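Local coordinates for erythrocyte binding antigen 140 (Plasmodium falciparum, PDB 4GF2), which probably binds host receptors on the erythrocyte surface, with sialic acid and glycophorin C implicated, through two Duffy binding (DBL) domains during red-cell invasion, at residues 365-370 and 418-423; 405-410 and 444-449; 61-66 and 95-100. The protein carries 3 engineered substitutions. All blocks are in the same frame, centred on the assembly; numbering follows the deposited sequence.

Contact 1. Residues 365-370 and 418-423; sequences KEHLLG and KKMEEN
Met420 reaches across to His367 and Leu368 because its CG stands anti to the backbone N (chi1 -164°) and the chain then bends at chi2 (59°), which carries SD and CE from helix 415-427 across to helix 361-382. The imidazole of His367 comes to meet it, its CG also anti to the backbone N. The nearest CA atoms, those of Leu368 and Met420, are 8.7 Å apart, a span that a long, flexible thioether can bridge. The terminal methyl does most of the touching. Met420 CE sits 3.8 Å from His367 CD2, a carbon of the ring, and 3.9 Å from Leu368 CB, while Leu368 CD1 closes on the same methyl. Met420 SD lies 4.8 Å from the centroid of the His367 ring and 56° off its normal, so this Met-aromatic contact is oblique, neither squarely over the face nor at the edge.

Toward Met420 the imidazole offers CD2, while His367 NE2 makes its hydrogen bond to Leu350 O. A histidine therefore serves two purposes in this buried place, lending a ring CH to the methionine and satisfying a loop carbonyl. Leucine supplies aliphatic bulk beside the methyl. In this helical core of the second Duffy binding domain, Tyr364 OH also hydrogen-bonds Met420 O, Ile405 and Ile406 of helix 388-407 press on Met420, and Trp445 and Val453 of helix 435-457 pack against Leu368.

Contact 2. Residues 405-410 and 444-449; sequences IIKGSD and KWWDEN
Ile406 and Trp446 bring the two backbones closest, their CA atoms 6.8 Å apart, in a helix-helix packing of the second Duffy binding domain's all-helical fold. Segment 444-449 is helical, whereas segment 405-410 runs from the last turn of helix 388-407 into a loop. Gly408 is the first residue to leave helical geometry, with a positive phi of 86°, where a side chain would jam against the preceding carbonyl oxygen, so glycine belongs there.

Beta-branched Ile406 sends its two branches to different tryptophans. With CG2 anti to the backbone N, that methyl lies 4.0 Å from Trp445 CE3. The other branch meets the neighbouring indole, Ile406 CG1 being 4.1 Å from Trp446 CE3. Both approaches are oblique to the rings, and the isoleucine side chain crosses that of Trp446 at about a right angle. Tryptophans suit this buried seam, because their benzo portions, at CE3, give isoleucine an apolar neighbour on each branch. Lys407, less buried, contributes its aliphatic stem, CG standing 4.3 Å from Trp446 CB.

Tyr399 meets the Trp446 ring and Tyr364 makes an edge-to-face pair with Trp445. The amide of Asn449 folds back over the Trp445 indole, ND2 lying 3.3 Å above the plane, over the centre of the ring, while it donates a nearly straight hydrogen bond (167°) to Trp445 O at 2.9 Å.

Contact 3. Residues 61-66 and 95-100; sequences EIFLIS and SDFRNS
Phe97 leans across to Phe63 and Ser66, joining helix 83-101 to helix 56-78 by helix-helix packing, largely through phenylalanine rings, within the first Duffy binding domain. In segment 95-100 the first residue, Ser95, faces its own helix, its OG hydrogen-bonded to Arg91 O. Asp96 carries charge away from the seam: its carboxylate forms a salt bridge with Arg39 and accepts hydrogen bonds from Gln175 and Trp179, a network that satisfies a buried acid.

Phe97 then does the bridging. Its CG lies anti to the carbonyl carbon (chi1 -82°) and its CB points at the opposite helix, which carries the ring toward helix 56-78; a phenylalanine is long enough to cover the distance of 9.2 Å between Phe97 CA and Ser66 CA. One flank of the ring meets the other phenylalanine, Phe97 CD1 lying 4.0 Å from Phe63 CE1. The two side chains slide past each other in opposite directions and meet obliquely. At the far end, Phe97 CZ comes to 3.9 Å from Ser66 O. Serine fits opposite the ring because it is small and its hydroxyl is bonded within its own helix: Ser66 OG hydrogen-bonds Ile62 O at 2.9 Å, sharing that acceptor with Ser66 N. Phe63 is backed by Phe48, which meets it edge-to-face, and by Phe59 and Trp142.

Further along, Ser100 repeats the device of Ser66. Its hydroxyl turns back on the helix, OG donating to Asp96 O at 2.6 Å while Ser100 N reaches the same oxygen from the opposite face of its carbonyl plane.

How the contacts relate
From the N terminus, contact 3 comes first, closing a loop of 28 mostly helical residues between helix 56-78 and helix 83-101 in the first Duffy binding domain. It is complete before the others begin, and its centre lies about 58 Å from that of contact 1. In the second Duffy binding domain the chain enters contact 1 at 365-370, passes 405-410 of contact 2, returns to contact 1 at 418-423 and closes contact 2 at 444-449, so the two loops cross. Together they tie helices 361-382, 388-407, 415-427 and 435-457 into one core. They touch directly where Leu368 CD2 lies 3.6 Å from Trp445 CZ3.

Contact 1. Residues 365-370 and 418-423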
loop_
_atom_site.group_PDB
_atom_site.type_symbol
_atom_site.label_atom_id
_atom_site.label_comp_id
_atom_site.label_asym_id
_atom_site.label_seq_id
_atom_site.Cartn_x
_atom_site.Cartn_y
_atom_site.Cartn_z
ATOM N N LYS A 365 -1.295 3.084 5.756
ATOM C CA LYS A 365 -2.571 2.413 5.954
ATOM C C LYS A 365 -2.335 1.098 6.689
ATOM O O LYS A 365 -3.004 0.782 7.675
ATOM C CB LYS A 365 -3.238 2.157 4.603
ATOM C CG LYS A 365 -4.601 1.494 4.682
ATOM C CD LYS A 365 -5.141 1.177 3.292
ATOM C CE LYS A 365 -6.501 0.495 3.363
ATOM N NZ LYS A 365 -7.024 0.151 2.010
ATOM N N GLU A 366 -1.356 0.343 6.208
ATOM C CA GLU A 366 -1.019 -0.942 6.794
ATOM C C GLU A 366 -0.651 -0.785 8.271
ATOM O O GLU A 366 -1.048 -1.602 9.104
ATOM C CB GLU A 366 0.122 -1.579 6.003
ATOM C CG GLU A 366 0.515 -2.956 6.466
ATOM C CD GLU A 366 1.530 -3.607 5.542
ATOM O OE1 GLU A 366 1.569 -3.250 4.345
ATOM O OE2 GLU A 366 2.292 -4.474 6.019
ATOM N N HIS A 367 0.086 0.274 8.602
ATOM C CA HIS A 367 0.456 0.515 9.992
ATOM C C HIS A 367 -0.751 0.870 10.858
ATOM O O HIS A 367 -0.874 0.399 11.989
ATOM C CB HIS A 367 1.487 1.634 10.103
ATOM C CG HIS A 367 1.894 1.928 11.513
ATOM N ND1 HIS A 367 3.072 1.465 12.058
ATOM C CD2 HIS A 367 1.266 2.614 12.498
ATOM C CE1 HIS A 367 3.157 1.860 13.317
ATOM N NE2 HIS A 367 2.073 2.557 13.609
ATOM N N LEU A 368 -1.631 1.714 10.335
ATOM C CA LEU A 368 -2.787 2.156 11.100
ATOM C C LEU A 368 -3.693 0.980 11.432
ATOM O O LEU A 368 -4.154 0.834 12.562
ATOM C CB LEU A 368 -3.570 3.206 10.318
ATOM C CG LEU A 368 -4.859 3.660 10.996
ATOM C CD1 LEU A 368 -4.546 4.198 12.381
ATOM C CD2 LEU A 368 -5.568 4.705 10.150
ATOM N N LEU A 369 -3.945 0.138 10.439
ATOM C CA LEU A 369 -4.796 -1.022 10.635
ATOM C C LEU A 369 -4.163 -1.977 11.640
ATOM O O LEU A 369 -4.862 -2.629 12.416
ATOM C CB LEU A 369 -5.040 -1.724 9.301
ATOM C CG LEU A 369 -5.779 -0.876 8.264
ATOM C CD1 LEU A 369 -5.769 -1.558 6.906
ATOM C CD2 LEU A 369 -7.203 -0.609 8.716
ATOM N N GLY A 370 -2.837 -2.058 11.625
ATOM C CA GLY A 370 -2.122 -2.901 12.566
ATOM C C GLY A 370 -2.369 -2.441 13.989
ATOM O O GLY A 370 -2.760 -3.223 14.859
ATOM N N LYS A 418 1.515 12.411 17.745
ATOM C CA LYS A 418 2.017 13.482 16.886
ATOM C C LYS A 418 2.694 12.942 15.637
ATOM O O LYS A 418 2.433 13.405 14.527
ATOM C CB LYS A 418 3.018 14.355 17.639
ATOM C CG LYS A 418 2.442 15.608 18.258
ATOM C CD LYS A 418 3.099 16.850 17.668
ATOM C CE LYS A 418 3.063 18.020 18.638
ATOM N NZ LYS A 418 3.700 19.240 18.066
ATOM N N LYS A 419 3.580 11.973 15.821
ATOM C CA LYS A 419 4.302 11.402 14.691
ATOM C C LYS A 419 3.363 10.682 13.735
ATOM O O LYS A 419 3.616 10.627 12.534
ATOM C CB LYS A 419 5.412 10.469 15.172
ATOM C CG LYS A 419 6.562 11.236 15.789
ATOM C CD LYS A 419 7.826 10.415 15.867
ATOM C CE LYS A 419 8.995 11.261 16.339
ATOM N NZ LYS A 419 9.237 12.444 15.468
ATOM N N MET A 420 2.274 10.144 14.269
ATOM C CA MET A 420 1.274 9.503 13.436
ATOM C C MET A 420 0.640 10.554 12.528
ATOM O O MET A 420 0.471 10.340 11.325
ATOM C CB MET A 420 0.214 8.831 14.308
ATOM C CG MET A 420 -0.643 7.826 13.572
ATOM S SD MET A 420 0.343 6.496 12.860
ATOM C CE MET A 420 -0.896 5.628 11.902
ATOM N N GLU A 421 0.311 11.700 13.113
ATOM C CA GLU A 421 -0.316 12.790 12.382
ATOM C C GLU A 421 0.629 13.362 11.335
ATOM O O GLU A 421 0.253 13.560 10.178
ATOM C CB GLU A 421 -0.726 13.893 13.356
ATOM C CG GLU A 421 -1.333 15.110 12.697
ATOM C CD GLU A 421 -1.582 16.231 13.683
ATOM O OE1 GLU A 421 -1.506 15.973 14.901
ATOM O OE2 GLU A 421 -1.849 17.369 13.240
ATOM N N GLU A 422 1.857 13.635 11.752
ATOM C CA GLU A 422 2.840 14.252 10.875
ATOM C C GLU A 422 3.219 13.322 9.729
ATOM O O GLU A 422 3.513 13.771 8.626
ATOM C CB GLU A 422 4.077 14.646 11.677
ATOM C CG GLU A 422 3.804 15.729 12.710
ATOM C CD GLU A 422 4.988 15.971 13.630
ATOM O OE1 GLU A 422 5.832 15.056 13.763
ATOM O OE2 GLU A 422 5.076 17.074 14.216
ATOM N N ASN A 423 3.194 12.021 9.983
ATOM C CA ASN A 423 3.562 11.069 8.949
ATOM C C ASN A 423 2.462 10.882 7.916
ATOM O O ASN A 423 2.719 10.423 6.804
ATOM C CB ASN A 423 3.988 9.741 9.568
ATOM C CG ASN A 423 5.400 9.795 10.097
ATOM O OD1 ASN A 423 6.212 10.585 9.621
ATOM N ND2 ASN A 423 5.703 8.968 11.080
#

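Contact 2. Residues 405-410 and 444-449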
loop_
_atom_site.group_PDB
_atom_site.type_symbol
_atom_site.label_atom_id
_atom_site.label_comp_id
_atom_site.label_asym_id
_atom_site.label_seq_id
_atom_site.Cartn_x
_atom_site.Cartn_y
_atom_site.Cartn_z
ATOM N N ILE A 405 -6.617 11.328 16.458
ATOM C CA ILE A 405 -5.170 11.389 16.301
ATOM C C ILE A 405 -4.817 11.583 14.827
ATOM O O ILE A 405 -3.955 12.391 14.488
ATOM C CB ILE A 405 -4.506 10.119 16.871
ATOM C CG1 ILE A 405 -4.516 10.175 18.401
ATOM C CG2 ILE A 405 -3.078 9.972 16.371
ATOM C CD1 ILE A 405 -4.066 8.895 19.068
ATOM N N ILE A 406 -5.506 10.849 13.959
ATOM C CA ILE A 406 -5.317 10.967 12.519
ATOM C C ILE A 406 -5.809 12.319 12.006
ATOM O O ILE A 406 -5.172 12.938 11.153
ATOM C CB ILE A 406 -6.079 9.861 11.767
ATOM C CG1 ILE A 406 -5.539 8.480 12.149
ATOM C CG2 ILE A 406 -5.986 10.076 10.264
ATOM C CD1 ILE A 406 -4.056 8.291 11.894
ATOM N N LYS A 407 -6.950 12.768 12.517
ATOM C CA LYS A 407 -7.512 14.048 12.101
ATOM C C LYS A 407 -6.672 15.213 12.624
ATOM O O LYS A 407 -6.712 16.313 12.077
ATOM C CB LYS A 407 -8.963 14.182 12.582
ATOM C CG LYS A 407 -9.960 13.319 11.810
ATOM C CD LYS A 407 -11.367 13.396 12.405
ATOM C CE LYS A 407 -11.895 14.824 12.396
ATOM N NZ LYS A 407 -13.328 14.905 12.795
ATOM N N GLY A 408 -5.909 14.965 13.684
ATOM C CA GLY A 408 -5.089 15.997 14.292
ATOM C C GLY A 408 -5.847 16.815 15.322
ATOM O O GLY A 408 -5.409 17.894 15.709
ATOM N N SER A 409 -6.988 16.305 15.770
ATOM C CA SER A 409 -7.800 17.015 16.751
ATOM C C SER A 409 -7.584 16.449 18.150
ATOM O O SER A 409 -8.086 16.999 19.128
ATOM C CB SER A 409 -9.279 16.929 16.382
ATOM O OG SER A 409 -9.706 15.580 16.344
ATOM N N ASP A 410 -6.837 15.350 18.237
ATOM C CA ASP A 410 -6.522 14.737 19.527
ATOM C C ASP A 410 -5.916 15.754 20.487
ATOM O O ASP A 410 -5.031 16.522 20.116
ATOM C CB ASP A 410 -5.560 13.563 19.347
ATOM C CG ASP A 410 -5.075 13.002 20.671
ATOM O OD1 ASP A 410 -5.893 12.389 21.392
ATOM O OD2 ASP A 410 -3.877 13.171 20.992
ATOM N N LYS A 444 -10.130 14.138 5.190
ATOM C CA LYS A 444 -10.643 13.379 4.054
ATOM C C LYS A 444 -10.065 11.969 4.041
ATOM O O LYS A 444 -10.751 11.009 3.688
ATOM C CB LYS A 444 -10.319 14.089 2.739
ATOM C CG LYS A 444 -11.121 15.357 2.508
ATOM C CD LYS A 444 -10.724 16.028 1.202
ATOM C CE LYS A 444 -11.573 17.258 0.921
ATOM N NZ LYS A 444 -11.168 17.924 -0.347
ATOM N N TRP A 445 -8.802 11.846 4.431
ATOM C CA TRP A 445 -8.139 10.551 4.429
ATOM C C TRP A 445 -8.799 9.617 5.435
ATOM O O TRP A 445 -9.007 8.436 5.154
ATOM C CB TRP A 445 -6.656 10.710 4.755
ATOM C CG TRP A 445 -5.870 9.469 4.506
ATOM C CD1 TRP A 445 -5.235 9.124 3.353
ATOM C CD2 TRP A 445 -5.640 8.400 5.428
ATOM N NE1 TRP A 445 -4.617 7.907 3.500
ATOM C CE2 TRP A 445 -4.851 7.440 4.766
ATOM C CE3 TRP A 445 -6.024 8.159 6.750
ATOM C CZ2 TRP A 445 -4.440 6.258 5.377
ATOM C CZ3 TRP A 445 -5.614 6.986 7.357
ATOM C CH2 TRP A 445 -4.830 6.050 6.670
ATOM N N TRP A 446 -9.129 10.146 6.608
ATOM C CA TRP A 446 -9.799 9.350 7.626
ATOM C C TRP A 446 -11.171 8.877 7.135
ATOM O O TRP A 446 -11.547 7.726 7.348
ATOM C CB TRP A 446 -9.956 10.133 8.929
ATOM C CG TRP A 446 -10.818 9.411 9.916
ATOM C CD1 TRP A 446 -12.104 9.710 10.253
ATOM C CD2 TRP A 446 -10.466 8.248 10.675
ATOM N NE1 TRP A 446 -12.572 8.813 11.183
ATOM C CE2 TRP A 446 -11.585 7.903 11.457
ATOM C CE3 TRP A 446 -9.311 7.465 10.770
ATOM C CZ2 TRP A 446 -11.586 6.813 12.322
ATOM C CZ3 TRP A 446 -9.312 6.382 11.633
ATOM C CH2 TRP A 446 -10.440 6.067 12.398
ATOM N N ASP A 447 -11.914 9.761 6.477
ATOM C CA ASP A 447 -13.232 9.401 5.955
ATOM C C ASP A 447 -13.133 8.256 4.952
ATOM O O ASP A 447 -14.005 7.391 4.900
ATOM C CB ASP A 447 -13.914 10.609 5.307
ATOM C CG ASP A 447 -14.465 11.589 6.330
ATOM O OD1 ASP A 447 -14.632 11.200 7.506
ATOM O OD2 ASP A 447 -14.743 12.748 5.953
ATOM N N GLU A 448 -12.062 8.250 4.167
ATOM C CA GLU A 448 -11.854 7.209 3.169
ATOM C C GLU A 448 -11.407 5.883 3.789
ATOM O O GLU A 448 -11.516 4.837 3.155
ATOM C CB GLU A 448 -10.817 7.667 2.141
ATOM C CG GLU A 448 -11.236 8.888 1.334
ATOM C CD GLU A 448 -10.074 9.519 0.583
ATOM O OE1 GLU A 448 -8.958 8.960 0.631
ATOM O OE2 GLU A 448 -10.275 10.577 -0.049
ATOM N N ASN A 449 -10.908 5.921 5.022
ATOM C CA ASN A 449 -10.370 4.715 5.655
ATOM C C ASN A 449 -11.045 4.313 6.966
ATOM O O ASN A 449 -10.807 3.220 7.475
ATOM C CB ASN A 449 -8.865 4.874 5.894
ATOM C CG ASN A 449 -8.065 4.842 4.606
ATOM O OD1 ASN A 449 -7.727 3.772 4.098
ATOM N ND2 ASN A 449 -7.754 6.017 4.071
#

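Contact 3. Residues 61-66 and 95-100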
loop_
_atom_site.group_PDB
_atom_site.type_symbol
_atom_site.label_atom_id
_atom_site.label_comp_id
_atom_site.label_asym_id
_atom_site.label_seq_id
_atom_site.Cartn_x
_atom_site.Cartn_y
_atom_site.Cartn_z
ATOM N N GLU A 61 23.338 -1.223 -51.020
ATOM C CA GLU A 61 24.564 -0.930 -50.292
ATOM C C GLU A 61 24.266 -0.315 -48.930
ATOM O O GLU A 61 24.912 -0.648 -47.935
ATOM C CB GLU A 61 25.444 0.025 -51.095
ATOM C CG GLU A 61 26.714 0.440 -50.373
ATOM C CD GLU A 61 27.366 1.652 -50.996
ATOM O OE1 GLU A 61 27.095 1.929 -52.183
ATOM O OE2 GLU A 61 28.143 2.332 -50.295
ATOM N N ILE A 62 23.291 0.587 -48.890
ATOM C CA ILE A 62 22.922 1.256 -47.649
ATOM C C ILE A 62 22.213 0.293 -46.705
ATOM O O ILE A 62 22.329 0.403 -45.484
ATOM C CB ILE A 62 22.012 2.472 -47.910
ATOM C CG1 ILE A 62 22.745 3.511 -48.766
ATOM C CG2 ILE A 62 21.555 3.095 -46.597
ATOM C CD1 ILE A 62 24.037 4.029 -48.151
ATOM N N PHE A 63 21.474 -0.652 -47.272
ATOM C CA PHE A 63 20.786 -1.646 -46.466
ATOM C C PHE A 63 21.827 -2.545 -45.816
ATOM O O PHE A 63 21.712 -2.902 -44.641
ATOM C CB PHE A 63 19.837 -2.469 -47.332
ATOM C CG PHE A 63 18.539 -2.812 -46.659
ATOM C CD1 PHE A 63 18.500 -3.150 -45.317
ATOM C CD2 PHE A 63 17.355 -2.792 -47.373
ATOM C CE1 PHE A 63 17.302 -3.464 -44.705
ATOM C CE2 PHE A 63 16.158 -3.104 -46.768
ATOM C CZ PHE A 63 16.130 -3.440 -45.434
ATOM N N LEU A 64 22.854 -2.901 -46.583
ATOM C CA LEU A 64 23.930 -3.733 -46.063
ATOM C C LEU A 64 24.628 -3.026 -44.907
ATOM O O LEU A 64 24.980 -3.648 -43.901
ATOM C CB LEU A 64 24.934 -4.065 -47.167
ATOM C CG LEU A 64 24.472 -5.112 -48.183
ATOM C CD1 LEU A 64 25.375 -5.105 -49.410
ATOM C CD2 LEU A 64 24.443 -6.497 -47.552
ATOM N N ILE A 65 24.816 -1.718 -45.053
ATOM C CA ILE A 65 25.449 -0.922 -44.012
ATOM C C ILE A 65 24.583 -0.880 -42.759
ATOM O O ILE A 65 25.086 -0.950 -41.640
ATOM C CB ILE A 65 25.709 0.512 -44.489
ATOM C CG1 ILE A 65 26.819 0.517 -45.543
ATOM C CG2 ILE A 65 26.095 1.404 -43.313
ATOM C CD1 ILE A 65 27.006 1.849 -46.241
ATOM N N SER A 66 23.277 -0.766 -42.951
ATOM C CA SER A 66 22.356 -0.669 -41.830
ATOM C C SER A 66 22.370 -1.934 -40.968
ATOM O O SER A 66 22.498 -1.852 -39.750
ATOM C CB SER A 66 20.945 -0.384 -42.335
ATOM O OG SER A 66 20.896 0.874 -42.981
ATOM N N SER A 95 14.567 -9.409 -38.273
ATOM C CA SER A 95 13.166 -9.613 -38.591
ATOM C C SER A 95 12.434 -8.282 -38.713
ATOM O O SER A 95 11.555 -8.132 -39.557
ATOM C CB SER A 95 12.506 -10.481 -37.522
ATOM O OG SER A 95 13.157 -11.731 -37.430
ATOM N N ASP A 96 12.797 -7.317 -37.872
ATOM C CA ASP A 96 12.176 -5.997 -37.923
ATOM C C ASP A 96 12.604 -5.227 -39.168
ATOM O O ASP A 96 11.818 -4.462 -39.726
ATOM C CB ASP A 96 12.492 -5.191 -36.663
ATOM C CG ASP A 96 11.602 -5.567 -35.493
ATOM O OD1 ASP A 96 10.436 -5.936 -35.734
ATOM O OD2 ASP A 96 12.065 -5.493 -34.336
ATOM N N PHE A 97 13.843 -5.428 -39.608
ATOM C CA PHE A 97 14.277 -4.870 -40.886
ATOM C C PHE A 97 13.351 -5.372 -41.989
ATOM O O PHE A 97 12.919 -4.603 -42.849
ATOM C CB PHE A 97 15.723 -5.252 -41.214
ATOM C CG PHE A 97 16.755 -4.379 -40.550
ATOM C CD1 PHE A 97 16.779 -3.015 -40.780
ATOM C CD2 PHE A 97 17.717 -4.930 -39.712
ATOM C CE1 PHE A 97 17.734 -2.211 -40.172
ATOM C CE2 PHE A 97 18.672 -4.134 -39.108
ATOM C CZ PHE A 97 18.679 -2.772 -39.337
ATOM N N ARG A 98 13.044 -6.665 -41.949
ATOM C CA ARG A 98 12.167 -7.275 -42.941
ATOM C C ARG A 98 10.751 -6.727 -42.840
ATOM O O ARG A 98 10.173 -6.276 -43.830
ATOM C CB ARG A 98 12.124 -8.790 -42.749
ATOM C CG ARG A 98 11.114 -9.499 -43.644
ATOM C CD ARG A 98 11.067 -10.985 -43.346
ATOM N NE ARG A 98 10.081 -11.678 -44.169
ATOM C CZ ARG A 98 8.823 -11.923 -43.810
ATOM N NH1 ARG A 98 8.362 -11.543 -42.625
ATOM N NH2 ARG A 98 8.016 -12.562 -44.644
ATOM N N ASN A 99 10.197 -6.772 -41.634
ATOM C CA ASN A 99 8.788 -6.460 -41.437
ATOM C C ASN A 99 8.456 -4.974 -41.555
ATOM O O ASN A 99 7.365 -4.616 -41.982
ATOM C CB ASN A 99 8.312 -7.027 -40.102
ATOM C CG ASN A 99 8.166 -8.535 -40.140
ATOM O OD1 ASN A 99 8.029 -9.121 -41.211
ATOM N ND2 ASN A 99 8.187 -9.169 -38.977
ATOM N N SER A 100 9.393 -4.110 -41.187
ATOM C CA SER A 100 9.195 -2.677 -41.368
ATOM C C SER A 100 9.412 -2.296 -42.828
ATOM O O SER A 100 9.017 -1.213 -43.267
ATOM C CB SER A 100 10.146 -1.882 -40.473
ATOM O OG SER A 100 11.498 -2.152 -40.793
#